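Local coordinates for protein phosphoserine aminotransferase SerC (Cytophaga hutchinsonii ATCC 33406, PDB 3FFR) that probably catalyses the pyridoxal phosphate-dependent transfer of an amino group between glutamate and 3-phosphohydroxypyruvate, giving phosphoserine for serine biosynthesis, at residues E14-V19 and T256-Q261; G119-D124 and A295-M300; K269-K274 and S299-V304; A276-Y281 and E348-L353; G312-I317 and Q355-K360. All coordinates share one frame; numbering follows the deposited sequence.

In the fold
Interactions 3, 4 and 5 follow one another through the carboxy-terminal part of the fold: interactions 3 and 4 share helix 264-284, interactions 4 and 5 share helix 347-360, and each of these pairs is in direct contact. Interaction 2 overlaps interaction 3 at Ser299 and Met300. Interaction 1 touches none of the others; its nearest atoms are about 5 Å from interaction 4. Each contact pairs buried with more exposed residues, as Ile278 and Val350 beside His351, or Ile314 and Leu357 beside Lys360. Interaction 1 alone has a hydrogen bond between its segments; interactions 4 and 5 are aliphatic, interaction 2 sets one leucine methyl against backbone and a phenol, and interaction 3 packs a helix on a hydrogen-bonded turn.

Interaction 1 (E14-V19 and T256-Q261)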
# COMPACT_ATOMS: atom_id res chain seq x y z
N GLU A 14 -1.21 11.18 16.03
CA GLU A 14 0.11 11.40 16.58
C GLU A 14 0.95 10.10 16.45
O GLU A 14 0.49 9.01 16.79
CB GLU A 14 -0.01 11.85 18.04
CG GLU A 14 1.19 12.49 18.65
CD GLU A 14 1.62 13.80 18.02
OE1 GLU A 14 0.82 14.56 17.40
OE2 GLU A 14 2.81 14.08 18.17
N LEU A 15 2.17 10.21 15.91
CA LEU A 15 3.02 9.02 15.79
C LEU A 15 3.50 8.56 17.18
O LEU A 15 3.72 9.34 18.10
CB LEU A 15 4.22 9.25 14.86
CG LEU A 15 3.88 9.75 13.46
CD1 LEU A 15 5.15 9.80 12.58
CD2 LEU A 15 2.83 8.90 12.77
N TYR A 16 3.66 7.25 17.29
CA TYR A 16 4.17 6.66 18.50
C TYR A 16 5.50 7.41 18.79
O TYR A 16 6.26 7.73 17.86
CB TYR A 16 4.33 5.14 18.35
CG TYR A 16 4.43 4.46 19.68
CD1 TYR A 16 3.28 4.15 20.41
CD2 TYR A 16 5.66 4.09 20.21
CE1 TYR A 16 3.36 3.52 21.64
CE2 TYR A 16 5.73 3.47 21.44
CZ TYR A 16 4.59 3.19 22.15
OH TYR A 16 4.67 2.58 23.40
N PRO A 17 5.78 7.70 20.07
CA PRO A 17 6.88 8.62 20.36
C PRO A 17 8.27 8.18 19.92
O PRO A 17 9.18 9.01 19.76
CB PRO A 17 6.80 8.79 21.89
CG PRO A 17 6.04 7.66 22.38
CD PRO A 17 5.07 7.28 21.29
N THR A 18 8.42 6.89 19.69
CA THR A 18 9.74 6.37 19.28
C THR A 18 9.93 6.33 17.78
O THR A 18 11.00 5.98 17.28
CB THR A 18 9.94 4.95 19.81
OG1 THR A 18 8.86 4.12 19.36
CG2 THR A 18 9.99 4.96 21.35
N VAL A 19 8.87 6.64 17.04
CA VAL A 19 8.90 6.50 15.59
C VAL A 19 9.99 7.33 14.98
O VAL A 19 10.70 6.88 14.07
CB VAL A 19 7.52 6.74 14.93
CG1 VAL A 19 7.65 6.90 13.40
CG2 VAL A 19 6.57 5.58 15.25
N THR A 256 6.08 -2.30 18.02
CA THR A 256 5.52 -3.42 18.78
C THR A 256 6.53 -3.89 19.80
O THR A 256 6.14 -4.34 20.88
CB THR A 256 5.03 -4.57 17.91
OG1 THR A 256 6.07 -5.01 17.00
CG2 THR A 256 3.79 -4.13 17.09
N GLY A 257 7.82 -3.78 19.49
CA GLY A 257 8.86 -4.14 20.48
C GLY A 257 8.76 -3.24 21.70
O GLY A 257 8.80 -3.67 22.88
N ASP A 258 8.58 -1.97 21.41
CA ASP A 258 8.44 -0.97 22.46
C ASP A 258 7.19 -1.29 23.30
O ASP A 258 7.19 -1.19 24.51
CB ASP A 258 8.33 0.46 21.88
CG ASP A 258 9.60 0.93 21.19
OD1 ASP A 258 10.70 0.55 21.67
OD2 ASP A 258 9.51 1.69 20.19
N MSE A 259 6.12 -1.66 22.61
CA MSE A 259 4.85 -1.95 23.28
C MSE A 259 4.97 -3.17 24.20
O MSE A 259 4.41 -3.22 25.30
CB MSE A 259 3.69 -2.13 22.28
CG MSE A 259 3.29 -0.88 21.64
SE MSE A 259 1.83 -1.21 20.36
CE MSE A 259 1.41 0.61 19.91
N LEU A 260 5.73 -4.14 23.73
CA LEU A 260 5.95 -5.35 24.50
C LEU A 260 6.68 -5.07 25.81
O LEU A 260 6.53 -5.83 26.77
CB LEU A 260 6.73 -6.40 23.73
CG LEU A 260 5.95 -7.11 22.64
CD1 LEU A 260 6.89 -7.81 21.65
CD2 LEU A 260 4.95 -8.07 23.25
N GLN A 261 7.46 -3.98 25.84
CA GLN A 261 8.19 -3.62 27.06
C GLN A 261 7.22 -3.11 28.11
O GLN A 261 7.44 -3.27 29.31
CB GLN A 261 9.30 -2.61 26.78
CG GLN A 261 10.42 -3.18 25.91
CD GLN A 261 11.19 -4.28 26.62
OE1 GLN A 261 11.88 -4.04 27.61
NE2 GLN A 261 11.08 -5.51 26.11
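Thr18 and Asp258 mark the nearest backbone approach, with their CA atoms 8.1 Å apart, where the type I turn from Tyr16 to Val19 faces the helical segment 256-261. Thr18 OG1 donates a hydrogen bond of 2.6 Å to Asp258 OD2. It meets the carboxylate on the anti side, 33° out of its plane, and the two side chains approach from opposite directions. With chi1 at 57°, Thr18 holds OG1 between its own backbone N and carbonyl carbon, where the hydroxyl can face the helix. Beside this bond the Tyr16 ring is swung toward the helix by a trans chi1 of -162°. Its CE1 lies 3.9 Å from Met259 CE, and its CE2 is 4.0 Å from Asp258 CB, both at oblique approaches. One face of the ring is covered by Pro17 CD, from the same turn, while Thr18 OG1 sits in plane at its edge. Asp258 OD2 has a second hydrogen-bond partner, His22 NE2, at the start of helix 19-28. One carboxylate oxygen thus ties the turn and the helix after it to helix 246-262, and two such donors would probably stabilise its negative charge; the Tyr16 and Met259 pair adds apolar packing alongside.

Interaction 2 (G119-D124 and A295-M300); sequences GFYPAD and AKLRSM
Leu297 supplies the apolar contact from segment 295-300, and one methyl group, CD1, does all of the close touching. CG lies anti to the carbonyl carbon (chi1 -56°) and CD1 then continues in the extended direction (chi2 -180°), which projects this methyl toward segment 119-124. There it rests 3.7 Å from Gly119 CA, over a residue that has no side chain, and 4.0 Å from Phe120 N. The phenol end of Tyr121 completes the surround: Tyr121 OH is 3.6 Å and Tyr121 CZ 3.9 Å from Leu297 CD1, with the two side chains meeting at a slant. The backbones come nearest at Gly119 and Leu297, whose CA atoms are 6.5 Å apart.

Polar interactions run around this apolar point, and no hydrogen bond joins the two segments directly. Tyr121 OH is hydrogen-bonded to Asp294 OD2, just ahead of segment 295-300, which helps to hold the phenol end next to the leucine methyl. The other oxygen of that carboxylate, OD1, is bonded to Lys296 N. Within segment 119-124, Asp124 N reaches Tyr121 O at 3.0 Å and closes a short 3-10 turn. Lys296 NZ forms a salt bridge with Asp151.

Segment 119-124 comes from the loop between strands 108-113 and 133-137 of the seven-stranded sheet, and segment 295-300 from the loop between strands 288-290 and 302-307 of the five-stranded sheet. This is consistent with a place at the junction of the large and small domains of a fold type I aminotransferase.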
# COMPACT_ATOMS: atom_id res chain seq x y z
N GLY A 119 -25.41 1.26 19.55
CA GLY A 119 -24.77 -0.03 19.41
C GLY A 119 -25.76 -1.17 19.39
O GLY A 119 -26.98 -0.97 19.17
N PHE A 120 -25.24 -2.36 19.65
CA PHE A 120 -25.99 -3.61 19.55
C PHE A 120 -26.18 -4.35 20.87
O PHE A 120 -25.34 -4.29 21.77
CB PHE A 120 -25.28 -4.55 18.56
CG PHE A 120 -25.24 -4.00 17.17
CD1 PHE A 120 -26.34 -4.11 16.33
CD2 PHE A 120 -24.13 -3.29 16.71
CE1 PHE A 120 -26.30 -3.57 15.05
CE2 PHE A 120 -24.12 -2.74 15.45
CZ PHE A 120 -25.20 -2.89 14.63
N TYR A 121 -27.30 -5.06 20.92
CA TYR A 121 -27.72 -5.86 22.10
C TYR A 121 -27.93 -7.28 21.58
O TYR A 121 -28.97 -7.60 21.01
CB TYR A 121 -28.96 -5.26 22.79
CG TYR A 121 -28.63 -3.85 23.19
CD1 TYR A 121 -27.96 -3.57 24.37
CD2 TYR A 121 -28.86 -2.80 22.32
CE1 TYR A 121 -27.58 -2.27 24.69
CE2 TYR A 121 -28.47 -1.47 22.64
CZ TYR A 121 -27.83 -1.24 23.82
OH TYR A 121 -27.44 0.05 24.16
N PRO A 122 -26.90 -8.12 21.74
CA PRO A 122 -26.88 -9.42 21.08
C PRO A 122 -28.02 -10.34 21.39
O PRO A 122 -28.35 -11.19 20.58
CB PRO A 122 -25.58 -10.05 21.60
CG PRO A 122 -24.70 -8.92 21.88
CD PRO A 122 -25.59 -7.81 22.35
N ALA A 123 -28.61 -10.18 22.55
CA ALA A 123 -29.70 -11.07 22.95
C ALA A 123 -30.83 -11.01 21.91
O ALA A 123 -31.56 -11.97 21.71
CB ALA A 123 -30.23 -10.68 24.33
N ASP A 124 -30.92 -9.86 21.25
CA ASP A 124 -31.97 -9.55 20.27
C ASP A 124 -31.58 -9.84 18.82
O ASP A 124 -32.34 -9.54 17.88
CB ASP A 124 -32.29 -8.06 20.31
CG ASP A 124 -32.91 -7.62 21.62
OD1 ASP A 124 -33.52 -8.46 22.32
OD2 ASP A 124 -32.78 -6.42 21.94
N ALA A 295 -23.32 3.84 28.28
CA ALA A 295 -21.93 3.94 28.75
C ALA A 295 -21.11 2.71 28.46
O ALA A 295 -19.91 2.81 28.21
CB ALA A 295 -21.88 4.29 30.29
N LYS A 296 -21.76 1.55 28.43
CA LYS A 296 -21.03 0.30 28.20
C LYS A 296 -20.49 0.25 26.80
O LYS A 296 -19.50 -0.42 26.53
CB LYS A 296 -21.88 -0.97 28.44
CG LYS A 296 -21.26 -2.25 27.81
CD LYS A 296 -22.19 -3.48 27.86
CE LYS A 296 -21.75 -4.67 26.98
NZ LYS A 296 -22.70 -5.86 27.16
N LEU A 297 -21.13 0.99 25.91
CA LEU A 297 -20.75 0.93 24.49
C LEU A 297 -19.93 2.10 23.99
O LEU A 297 -19.69 2.24 22.79
CB LEU A 297 -22.02 0.74 23.64
CG LEU A 297 -22.89 -0.48 23.99
CD1 LEU A 297 -24.12 -0.54 23.05
CD2 LEU A 297 -22.08 -1.78 23.99
N ARG A 298 -19.49 2.93 24.91
CA ARG A 298 -18.67 4.07 24.54
C ARG A 298 -17.24 3.62 24.32
O ARG A 298 -16.67 2.86 25.13
CB ARG A 298 -18.70 5.12 25.63
CG ARG A 298 -20.05 5.78 25.80
CD ARG A 298 -20.02 6.73 26.98
NE ARG A 298 -21.39 7.15 27.29
CZ ARG A 298 -21.77 7.65 28.45
NH1 ARG A 298 -20.88 7.77 29.41
NH2 ARG A 298 -23.04 7.96 28.66
N SER A 299 -16.66 4.07 23.21
CA SER A 299 -15.28 3.71 22.88
C SER A 299 -14.26 4.24 23.84
O SER A 299 -14.35 5.39 24.28
CB SER A 299 -14.92 4.24 21.48
OG SER A 299 -13.56 3.94 21.16
N MSE A 300 -13.31 3.39 24.21
CA MSE A 300 -12.18 3.82 25.06
C MSE A 300 -11.04 4.49 24.25
O MSE A 300 -10.18 5.18 24.82
CB MSE A 300 -11.61 2.61 25.82
CG MSE A 300 -12.52 1.94 26.77
SE MSE A 300 -12.56 3.05 28.43
CE MSE A 300 -13.56 1.80 29.54

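Interaction 3 (K269-K274 and S299-V304); sequences KQTEEK and SMTTIV
Thr271 and Met300 meet where helix 264-284 packs on an ST turn that leads into strand 302-307, in the small domain with its five-stranded sheet. The backbones are nearest at Glu272 and Met300, with CA atoms 6.8 Å apart.

From CB, the Thr271 side chain divides between two duties. OG1, anti to the carbonyl carbon at a chi1 of -65°, turns back along its own helix and is hydrogen-bonded to Ile267 O. CG2 consequently falls anti to the backbone N and is aimed at the turn. This methyl, Thr271 CG2, is 3.8 Å from Met300 O, 4.3 Å from Met300 CB and 4.2 Å from Thr301 CG2, so the branch that touches the turn is wholly apolar. Farther along the helix, Glu272 CG lies 4.5 Å from SE of Met300, which is present as selenomethionine, a looser contact, while Glu272 OE2 is hydrogen-bonded to Tyr174 OH.

No hydrogen bond passes directly between the two segments, yet a shared partner links them: Asn341 ND2 is bonded both to Thr271 O and to Met300 O, so one amide group pins the helix to the turn. The Met300 side chain also comes within about 4 Å of a bound polyethylene glycol, which probably derives from the crystallisation liquor.

The turn itself is organised by Ser299, whose hydroxyl also has a hydrogen bond with Asn139 OD1. Ser299 OG accepts from Thr301 N at 3.1 Å, with a bent N-H...O angle of 145°, and from Thr302 N at 3.0 Å, with a straighter 166°.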
# COMPACT_ATOMS: atom_id res chain seq x y z
N LYS A 269 -4.30 -0.44 30.58
CA LYS A 269 -4.50 0.34 31.80
C LYS A 269 -4.26 1.82 31.55
O LYS A 269 -4.96 2.69 32.11
CB LYS A 269 -3.60 -0.19 32.93
CG LYS A 269 -4.02 -1.57 33.43
CD LYS A 269 -3.12 -2.07 34.58
N GLN A 270 -3.27 2.09 30.72
CA GLN A 270 -2.87 3.47 30.37
C GLN A 270 -4.00 4.10 29.55
O GLN A 270 -4.36 5.27 29.72
CB GLN A 270 -1.53 3.49 29.66
CG GLN A 270 -0.39 3.23 30.61
CD GLN A 270 0.96 3.04 29.97
OE1 GLN A 270 1.08 2.86 28.76
NE2 GLN A 270 2.00 3.01 30.80
N THR A 271 -4.53 3.31 28.63
CA THR A 271 -5.66 3.74 27.80
C THR A 271 -6.87 4.12 28.71
O THR A 271 -7.49 5.17 28.58
CB THR A 271 -6.04 2.61 26.79
OG1 THR A 271 -4.95 2.41 25.86
CG2 THR A 271 -7.37 2.93 26.06
N GLU A 272 -7.14 3.26 29.66
CA GLU A 272 -8.27 3.45 30.59
C GLU A 272 -8.08 4.67 31.48
O GLU A 272 -9.01 5.43 31.75
CB GLU A 272 -8.50 2.19 31.41
CG GLU A 272 -9.14 1.11 30.59
CD GLU A 272 -8.95 -0.29 31.09
OE1 GLU A 272 -8.28 -0.50 32.13
OE2 GLU A 272 -9.50 -1.19 30.41
N GLU A 273 -6.85 4.90 31.91
CA GLU A 273 -6.58 6.04 32.78
C GLU A 273 -6.81 7.38 32.05
O GLU A 273 -7.34 8.35 32.62
CB GLU A 273 -5.15 5.95 33.29
CG GLU A 273 -4.78 7.00 34.25
CD GLU A 273 -3.38 6.83 34.77
OE1 GLU A 273 -2.58 6.09 34.10
OE2 GLU A 273 -3.07 7.46 35.81
N LYS A 274 -6.38 7.43 30.79
CA LYS A 274 -6.60 8.62 29.95
C LYS A 274 -8.07 8.83 29.64
O LYS A 274 -8.58 9.95 29.68
CB LYS A 274 -5.82 8.54 28.64
CG LYS A 274 -4.33 8.75 28.81
CD LYS A 274 -3.58 8.58 27.52
CE LYS A 274 -3.33 7.12 27.20
NZ LYS A 274 -3.08 6.89 25.73
N SER A 299 -16.66 4.07 23.21
CA SER A 299 -15.28 3.71 22.88
C SER A 299 -14.26 4.24 23.84
O SER A 299 -14.35 5.39 24.28
CB SER A 299 -14.92 4.24 21.48
OG SER A 299 -13.56 3.94 21.16
N MSE A 300 -13.31 3.39 24.21
CA MSE A 300 -12.18 3.82 25.06
C MSE A 300 -11.04 4.49 24.25
O MSE A 300 -10.18 5.18 24.82
CB MSE A 300 -11.61 2.61 25.82
CG MSE A 300 -12.52 1.94 26.77
SE MSE A 300 -12.56 3.05 28.43
CE MSE A 300 -13.56 1.80 29.54
N THR A 301 -11.02 4.28 22.92
CA THR A 301 -9.94 4.75 22.03
C THR A 301 -10.25 5.94 21.14
O THR A 301 -9.36 6.71 20.75
CB THR A 301 -9.38 3.58 21.16
OG1 THR A 301 -10.45 2.96 20.42
CG2 THR A 301 -8.72 2.54 22.06
N THR A 302 -11.52 6.07 20.80
CA THR A 302 -11.98 7.22 20.02
C THR A 302 -13.25 7.74 20.70
O THR A 302 -14.35 7.25 20.46
CB THR A 302 -12.26 6.86 18.56
OG1 THR A 302 -13.34 5.93 18.49
CG2 THR A 302 -11.01 6.25 17.86
N ILE A 303 -13.04 8.74 21.56
CA ILE A 303 -14.12 9.29 22.41
C ILE A 303 -14.87 10.40 21.69
O ILE A 303 -14.31 11.44 21.34
CB ILE A 303 -13.54 9.77 23.77
CG1 ILE A 303 -12.83 8.59 24.47
CG2 ILE A 303 -14.61 10.38 24.68
CD1 ILE A 303 -12.01 8.97 25.73
N VAL A 304 -16.15 10.15 21.48
CA VAL A 304 -17.02 11.08 20.77
C VAL A 304 -17.94 11.83 21.72
O VAL A 304 -18.66 11.25 22.56
CB VAL A 304 -17.79 10.33 19.67
CG1 VAL A 304 -18.72 11.31 18.88
CG2 VAL A 304 -16.75 9.65 18.73

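Interaction 4 (A276-Y281 and E348-L353)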
# COMPACT_ATOMS: atom_id res chain seq x y z
N ALA A 276 -10.54 7.94 31.42
CA ALA A 276 -11.21 8.34 32.66
C ALA A 276 -11.05 9.85 32.88
O ALA A 276 -11.98 10.55 33.33
CB ALA A 276 -10.69 7.53 33.85
N LEU A 277 -9.88 10.37 32.56
CA LEU A 277 -9.63 11.82 32.69
C LEU A 277 -10.59 12.62 31.81
O LEU A 277 -11.21 13.60 32.24
CB LEU A 277 -8.20 12.21 32.28
CG LEU A 277 -7.05 11.97 33.23
CD1 LEU A 277 -5.75 12.51 32.57
CD2 LEU A 277 -7.32 12.68 34.58
N ILE A 278 -10.69 12.16 30.57
CA ILE A 278 -11.52 12.79 29.55
C ILE A 278 -13.00 12.69 29.91
O ILE A 278 -13.74 13.69 29.89
CB ILE A 278 -11.27 12.21 28.11
CG1 ILE A 278 -9.84 12.49 27.64
CG2 ILE A 278 -12.34 12.74 27.11
CD1 ILE A 278 -9.40 11.66 26.40
N ASN A 279 -13.41 11.49 30.31
CA ASN A 279 -14.82 11.22 30.57
C ASN A 279 -15.29 11.93 31.84
O ASN A 279 -16.42 12.38 31.93
CB ASN A 279 -15.09 9.71 30.58
CG ASN A 279 -14.97 9.12 29.19
OD1 ASN A 279 -15.29 9.79 28.20
ND2 ASN A 279 -14.56 7.84 29.11
N THR A 280 -14.40 12.04 32.80
CA THR A 280 -14.73 12.73 34.06
C THR A 280 -15.06 14.20 33.76
O THR A 280 -15.98 14.80 34.35
CB THR A 280 -13.57 12.62 35.08
OG1 THR A 280 -13.47 11.25 35.50
CG2 THR A 280 -13.87 13.51 36.34
N TYR A 281 -14.32 14.75 32.81
CA TYR A 281 -14.50 16.15 32.39
C TYR A 281 -15.82 16.26 31.64
O TYR A 281 -16.63 17.15 31.92
CB TYR A 281 -13.34 16.65 31.54
CG TYR A 281 -13.63 17.89 30.69
CD1 TYR A 281 -14.01 19.08 31.28
CD2 TYR A 281 -13.51 17.85 29.29
CE1 TYR A 281 -14.26 20.21 30.53
CE2 TYR A 281 -13.77 18.95 28.53
CZ TYR A 281 -14.15 20.14 29.15
OH TYR A 281 -14.40 21.26 28.39
N GLU A 348 0.33 12.70 30.24
CA GLU A 348 0.57 14.13 30.46
C GLU A 348 -0.04 14.95 29.36
O GLU A 348 -0.57 16.02 29.64
CB GLU A 348 2.05 14.48 30.67
CG GLU A 348 2.25 15.99 30.95
CD GLU A 348 1.26 16.58 31.98
OE1 GLU A 348 1.13 16.05 33.12
OE2 GLU A 348 0.62 17.61 31.66
N GLN A 349 -0.00 14.43 28.14
CA GLN A 349 -0.61 15.13 27.00
C GLN A 349 -2.14 15.24 27.18
O GLN A 349 -2.73 16.30 26.96
CB GLN A 349 -0.29 14.42 25.68
CG GLN A 349 1.17 14.63 25.23
CD GLN A 349 1.58 13.75 24.06
OE1 GLN A 349 1.10 12.63 23.93
NE2 GLN A 349 2.51 14.24 23.23
N VAL A 350 -2.76 14.15 27.63
CA VAL A 350 -4.21 14.13 27.83
C VAL A 350 -4.59 15.07 28.98
O VAL A 350 -5.58 15.80 28.92
CB VAL A 350 -4.77 12.70 28.03
CG1 VAL A 350 -6.22 12.73 28.45
CG2 VAL A 350 -4.62 11.90 26.71
N HIS A 351 -3.76 15.05 30.01
CA HIS A 351 -3.96 15.92 31.15
C HIS A 351 -3.94 17.37 30.69
O HIS A 351 -4.75 18.18 31.12
CB HIS A 351 -2.89 15.70 32.22
CG HIS A 351 -3.19 16.42 33.50
ND1 HIS A 351 -2.77 17.71 33.74
CD2 HIS A 351 -3.87 16.03 34.60
CE1 HIS A 351 -3.18 18.09 34.94
NE2 HIS A 351 -3.85 17.09 35.48
N LYS A 352 -2.99 17.69 29.82
CA LYS A 352 -2.88 19.06 29.29
C LYS A 352 -4.10 19.42 28.47
O LYS A 352 -4.66 20.51 28.59
CB LYS A 352 -1.62 19.28 28.47
CG LYS A 352 -1.52 20.70 27.87
CD LYS A 352 -0.28 20.85 26.98
CE LYS A 352 -0.16 22.27 26.36
NZ LYS A 352 0.99 22.41 25.40
N LEU A 353 -4.55 18.46 27.67
CA LEU A 353 -5.75 18.67 26.85
C LEU A 353 -6.97 18.96 27.74
O LEU A 353 -7.70 19.94 27.52
CB LEU A 353 -6.05 17.45 25.95
CG LEU A 353 -7.35 17.56 25.13
CD1 LEU A 353 -7.31 18.64 24.06
CD2 LEU A 353 -7.64 16.16 24.48
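Leu277 opens the contact between two helical segments that run nearly parallel, their axes 9.8 Å apart at closest approach with 13° between their N-to-C directions. Its CG lies anti to the carbonyl carbon (chi1 -79°), and CD1 reaches over to the backbone of the partner helix, 4.1 Å from His351 CA. The same methyl is 4.2 Å from Val350 CG1, so one leucine tip spans two successive residues of 348-353.

Next comes Ile278, which makes the tighter contact. Its CG1 is 3.7 Å and its CD1 3.9 Å from Val350 CG1, and the two side chains cross at about a right angle. Val350 presents this methyl because CG1 stands anti to its backbone N, with chi1 at 171°. Beneath the pair, Ile278 also packs on Ile303 and Val350 on Phe8, so both helices cover the five-stranded sheet.

At Thr280 the segment turns to itself: OG1 donates to Ala276 O at 2.7 Å, and Thr280 N reaches the same oxygen from the opposite face of its plane. Tyr281 continues toward helix 347-360 beyond this contact, where its ring packs on Val354 and Leu357 and its OH is hydrogen-bonded to Gly362 O.

Since the pairing of 276-281 with 348-353 has no hydrogen bond across it, the helices are held here by dispersion and the hydrophobic effect, through the apolar packing of Leu277 CD1 and of Ile278 CG1 and CD1 on Val350 CG1.

Interaction 5 (G312-I317 and Q355-K360)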
# COMPACT_ATOMS: atom_id res chain seq x y z
N GLY A 312 -14.39 23.82 15.09
CA GLY A 312 -13.44 24.76 14.48
C GLY A 312 -13.04 25.82 15.49
O GLY A 312 -11.87 26.25 15.57
N GLU A 313 -14.02 26.22 16.30
CA GLU A 313 -13.80 27.23 17.35
C GLU A 313 -12.99 26.64 18.48
O GLU A 313 -12.11 27.29 19.06
CB GLU A 313 -15.11 27.80 17.86
CG GLU A 313 -15.74 28.76 16.88
CD GLU A 313 -14.79 29.89 16.49
OE1 GLU A 313 -14.08 30.41 17.39
OE2 GLU A 313 -14.76 30.25 15.29
N ILE A 314 -13.28 25.38 18.80
CA ILE A 314 -12.56 24.69 19.86
C ILE A 314 -11.09 24.58 19.46
O ILE A 314 -10.18 24.83 20.25
CB ILE A 314 -13.18 23.27 20.15
CG1 ILE A 314 -14.59 23.41 20.75
CG2 ILE A 314 -12.28 22.46 21.09
CD1 ILE A 314 -15.43 22.11 20.72
N ASN A 315 -10.86 24.16 18.22
CA ASN A 315 -9.49 23.96 17.73
C ASN A 315 -8.73 25.29 17.62
O ASN A 315 -7.52 25.34 17.81
CB ASN A 315 -9.45 23.16 16.44
CG ASN A 315 -9.55 21.65 16.72
OD1 ASN A 315 -8.97 21.18 17.72
ND2 ASN A 315 -10.26 20.91 15.87
N LYS A 316 -9.46 26.36 17.37
CA LYS A 316 -8.83 27.70 17.29
C LYS A 316 -8.31 28.09 18.68
O LYS A 316 -7.23 28.64 18.83
CB LYS A 316 -9.81 28.75 16.75
N ILE A 317 -9.10 27.76 19.69
CA ILE A 317 -8.74 28.00 21.09
C ILE A 317 -7.55 27.12 21.52
O ILE A 317 -6.65 27.57 22.25
CB ILE A 317 -9.96 27.76 22.04
CG1 ILE A 317 -10.93 28.94 21.91
CG2 ILE A 317 -9.48 27.59 23.49
CD1 ILE A 317 -12.21 28.76 22.68
N GLN A 355 -7.14 19.87 30.89
CA GLN A 355 -7.01 21.07 31.70
C GLN A 355 -7.28 22.31 30.87
O GLN A 355 -7.90 23.28 31.33
CB GLN A 355 -5.62 21.17 32.32
CG GLN A 355 -5.32 22.54 32.92
CD GLN A 355 -3.87 22.63 33.35
OE1 GLN A 355 -3.46 21.99 34.33
NE2 GLN A 355 -3.08 23.43 32.61
N THR A 356 -6.83 22.25 29.63
CA THR A 356 -6.97 23.38 28.72
C THR A 356 -8.43 23.53 28.35
O THR A 356 -8.98 24.63 28.34
CB THR A 356 -6.06 23.23 27.48
OG1 THR A 356 -4.70 23.13 27.91
CG2 THR A 356 -6.22 24.41 26.55
N LEU A 357 -9.07 22.39 28.09
CA LEU A 357 -10.50 22.42 27.74
C LEU A 357 -11.32 22.97 28.91
O LEU A 357 -12.26 23.76 28.73
CB LEU A 357 -11.00 21.03 27.38
CG LEU A 357 -10.52 20.53 26.01
CD1 LEU A 357 -10.94 19.07 25.82
CD2 LEU A 357 -11.04 21.38 24.83
N LYS A 358 -10.97 22.54 30.10
CA LYS A 358 -11.71 22.96 31.29
C LYS A 358 -11.62 24.44 31.51
O LYS A 358 -12.61 25.11 31.87
CB LYS A 358 -11.16 22.27 32.54
CG LYS A 358 -11.46 20.79 32.56
CD LYS A 358 -10.66 20.04 33.61
CE LYS A 358 -10.98 20.48 35.01
NZ LYS A 358 -10.23 19.61 35.97
N GLU A 359 -10.43 24.94 31.27
CA GLU A 359 -10.11 26.34 31.54
C GLU A 359 -10.64 27.28 30.49
O GLU A 359 -11.14 28.35 30.83
CB GLU A 359 -8.60 26.54 31.70
CG GLU A 359 -8.03 25.90 32.97
CD GLU A 359 -6.53 26.16 33.16
OE1 GLU A 359 -5.93 26.83 32.30
OE2 GLU A 359 -5.96 25.67 34.17
N LYS A 360 -10.59 26.85 29.23
CA LYS A 360 -10.95 27.72 28.11
C LYS A 360 -12.32 27.47 27.49
O LYS A 360 -12.86 28.34 26.81
CB LYS A 360 -9.89 27.59 27.02
CG LYS A 360 -8.44 27.76 27.53
CD LYS A 360 -8.17 29.16 28.07
CE LYS A 360 -8.10 30.17 26.94
NZ LYS A 360 -7.94 31.60 27.44
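Ile314 meets Leu357, and Ile317 meets Lys360, with no ring, amide or carboxylate in either pair: there are no faces or edges to describe, and the contact is one of aliphatic groups alone. It joins two helices of the small domain, helix 311-318 and the carboxy-terminal helix 347-360, both of which contact strand 323-327. Asn315 OD1 takes a hydrogen bond from Val325 N, and Thr356 packs on Met323.

The inner pair is formed by Ile314 CG2 and Leu357 CD2, 4.1 Å apart, with the side chains crossing at about a right angle. Ile314 holds CG2 anti to its backbone N, which brings this branch rather than the longer CG1 arm to the leucine methyl. Leu357 also touches Leu318 and, on helix 264-284, Tyr281; it and Ile314 are the buried pair, while Lys360 is exposed.

Three residues on, Ile317 reaches the end of the partner helix. The separation of CA atoms falls from 8.5 Å at Ile314 and Leu357 to 7.4 Å at Ile317 and Lys360, evidence that the segments draw together in this direction. Ile317 also packs on Ile361, just past the helix.

Lys360 contributes only the root of its side chain. The chain then bends twice, at chi2 (-64°) and chi3 (-72°), which carries NZ away to a hydrogen bond with a bound polyethylene glycol, probably from the crystallisation liquor. The methyl Ile317 CG2 lies against that root, 3.6 Å from Lys360 CB and 4.2 Å from Lys360 CG.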